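PDB 1B06: protein (superoxide dismutase) from Sulfolobus acidocaldarius, which binds one iron ion per subunit and converts superoxide radicals into hydrogen peroxide and molecular oxygen. Local coordinates for residues Tyr140-Gly145 with Ala161-Ile166. Numbering follows the deposited sequence.
Sequences YDNESG and AELPVI
The Tyr140 ring has Asn142 N over one face, toward the rim, while its CB packs on Ile166 CG1 at 3.9 Å. With CG anti to the backbone N (chi1 169°), the ring leads away from 161-166. The flat carboxylate of Asp141 brings OD1 to 3.7 Å from Leu163 CD2, and Leu163 CD1 lies against Asp141 CB. Pro164 CD sits 3.4 Å from Tyr140 O. The backbones are joined by one weak hydrogen bond, from Tyr140 N to Pro164 O at 3.3 Å.

Asp141 also organises its own turn. Asp141 OD1 accepts from the backbone N two residues on, Glu143 N, at 3.2 Å; this is an Asx turn. The N-H comes from above the carboxylate plane, 71° out of it. Ser144 OG reaches Asp141 OD2 at 2.7 Å, again from above the plane. In the second subunit, Lys82 forms a salt bridge to OD1 and Tyr9 OH a hydrogen bond to OD2, so the positive charge of Lys82 probably helps keep the buried carboxylate ionised. Replacing Asp141 by alanine is likely to leave Glu143 N and Ser144 OG without this acceptor, free the turn to shift, and take a partner from both Lys82 and Tyr9 of the second subunit.

The contact joins the turn after strand 134-140 to the lead-in of strand 165-170, its antiparallel neighbour in the three-stranded sheet of the C-terminal domain. Helices 103-113 and 197-205 both pack on Tyr140 and Ile166.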
loop_
_atom_site.group_PDB
_atom_site.type_symbol
_atom_site.label_atom_id
_atom_site.label_comp_id
_atom_site.label_asym_id
_atom_site.label_seq_id
_atom_site.Cartn_x
_atom_site.Cartn_y
_atom_site.Cartn_z
ATOM N N TYR A 140 -7.721 5.382 -20.626
ATOM C CA TYR A 140 -7.473 5.297 -22.047
ATOM C C TYR A 140 -5.972 5.505 -22.159
ATOM O O TYR A 140 -5.462 6.548 -21.752
ATOM C CB TYR A 140 -8.187 6.391 -22.831
ATOM C CG TYR A 140 -7.696 6.435 -24.257
ATOM C CD1 TYR A 140 -7.810 5.314 -25.080
ATOM C CD2 TYR A 140 -7.078 7.574 -24.773
ATOM C CE1 TYR A 140 -7.318 5.322 -26.380
ATOM C CE2 TYR A 140 -6.583 7.594 -26.076
ATOM C CZ TYR A 140 -6.705 6.462 -26.873
ATOM O OH TYR A 140 -6.215 6.464 -28.160
ATOM N N ASP A 141 -5.264 4.508 -22.679
ATOM C CA ASP A 141 -3.822 4.614 -22.830
ATOM C C ASP A 141 -3.477 5.096 -24.226
ATOM O O ASP A 141 -3.569 4.347 -25.193
ATOM C CB ASP A 141 -3.153 3.267 -22.573
ATOM C CG ASP A 141 -1.641 3.354 -22.633
ATOM O OD1 ASP A 141 -1.108 4.475 -22.515
ATOM O OD2 ASP A 141 -0.984 2.304 -22.802
ATOM N N ASN A 142 -3.077 6.356 -24.317
ATOM C CA ASN A 142 -2.718 6.971 -25.586
ATOM C C ASN A 142 -1.498 6.315 -26.224
ATOM O O ASN A 142 -1.329 6.371 -27.441
ATOM C CB ASN A 142 -2.440 8.458 -25.370
ATOM C CG ASN A 142 -2.077 8.772 -23.931
ATOM O OD1 ASN A 142 -2.951 9.019 -23.097
ATOM N ND2 ASN A 142 -0.782 8.754 -23.630
ATOM N N GLU A 143 -0.649 5.700 -25.404
ATOM C CA GLU A 143 0.549 5.044 -25.911
ATOM C C GLU A 143 0.217 3.780 -26.697
ATOM O O GLU A 143 0.640 3.618 -27.840
ATOM C CB GLU A 143 1.494 4.689 -24.762
ATOM C CG GLU A 143 2.744 3.937 -25.217
ATOM C CD GLU A 143 3.657 3.527 -24.064
ATOM O OE1 GLU A 143 3.399 3.939 -22.913
ATOM O OE2 GLU A 143 4.634 2.785 -24.312
ATOM N N SER A 144 -0.542 2.885 -26.078
ATOM C CA SER A 144 -0.912 1.628 -26.714
ATOM C C SER A 144 -2.257 1.712 -27.419
ATOM O O SER A 144 -2.510 0.970 -28.362
ATOM C CB SER A 144 -0.977 0.533 -25.667
ATOM O OG SER A 144 -2.017 0.821 -24.751
ATOM N N GLY A 145 -3.116 2.611 -26.950
ATOM C CA GLY A 145 -4.431 2.756 -27.543
ATOM C C GLY A 145 -5.428 1.848 -26.848
ATOM O O GLY A 145 -6.577 1.726 -27.277
ATOM N N ALA A 161 0.065 6.277 -13.984
ATOM C CA ALA A 161 0.485 7.665 -14.175
ATOM C C ALA A 161 0.073 8.345 -15.472
ATOM O O ALA A 161 0.244 7.794 -16.552
ATOM C CB ALA A 161 2.004 7.774 -14.002
ATOM N N GLU A 162 -0.477 9.552 -15.335
ATOM C CA GLU A 162 -0.896 10.397 -16.452
ATOM C C GLU A 162 -2.099 9.997 -17.308
ATOM O O GLU A 162 -2.583 10.808 -18.095
ATOM C CB GLU A 162 0.291 10.631 -17.386
ATOM C CG GLU A 162 1.582 10.997 -16.683
ATOM C CD GLU A 162 2.641 11.465 -17.658
ATOM O OE1 GLU A 162 3.007 10.688 -18.564
ATOM O OE2 GLU A 162 3.103 12.614 -17.525
ATOM N N LEU A 163 -2.589 8.771 -17.173
ATOM C CA LEU A 163 -3.714 8.345 -17.995
ATOM C C LEU A 163 -5.052 8.934 -17.546
ATOM O O LEU A 163 -5.346 8.998 -16.353
ATOM C CB LEU A 163 -3.800 6.815 -18.012
ATOM C CG LEU A 163 -2.575 6.046 -18.515
ATOM C CD1 LEU A 163 -2.982 4.618 -18.849
ATOM C CD2 LEU A 163 -1.987 6.730 -19.738
ATOM N N PRO A 164 -5.868 9.402 -18.507
ATOM C CA PRO A 164 -7.183 9.985 -18.216
ATOM C C PRO A 164 -8.229 8.928 -17.879
ATOM O O PRO A 164 -8.202 7.811 -18.401
ATOM C CB PRO A 164 -7.538 10.730 -19.500
ATOM C CG PRO A 164 -6.841 9.956 -20.564
ATOM C CD PRO A 164 -5.556 9.452 -19.948
ATOM N N VAL A 165 -9.152 9.297 -17.002
ATOM C CA VAL A 165 -10.220 8.409 -16.578
ATOM C C VAL A 165 -11.391 8.562 -17.544
ATOM O O VAL A 165 -11.828 9.675 -17.814
ATOM C CB VAL A 165 -10.678 8.770 -15.155
ATOM C CG1 VAL A 165 -11.857 7.906 -14.751
ATOM C CG2 VAL A 165 -9.521 8.595 -14.183
ATOM N N ILE A 166 -11.890 7.446 -18.067
ATOM C CA ILE A 166 -13.014 7.468 -19.005
ATOM C C ILE A 166 -14.314 7.034 -18.319
ATOM O O ILE A 166 -15.379 7.610 -18.557
ATOM C CB ILE A 166 -12.763 6.525 -20.210
ATOM C CG1 ILE A 166 -11.517 6.965 -20.979
ATOM C CG2 ILE A 166 -13.972 6.522 -21.136
ATOM C CD1 ILE A 166 -11.588 8.393 -21.500
#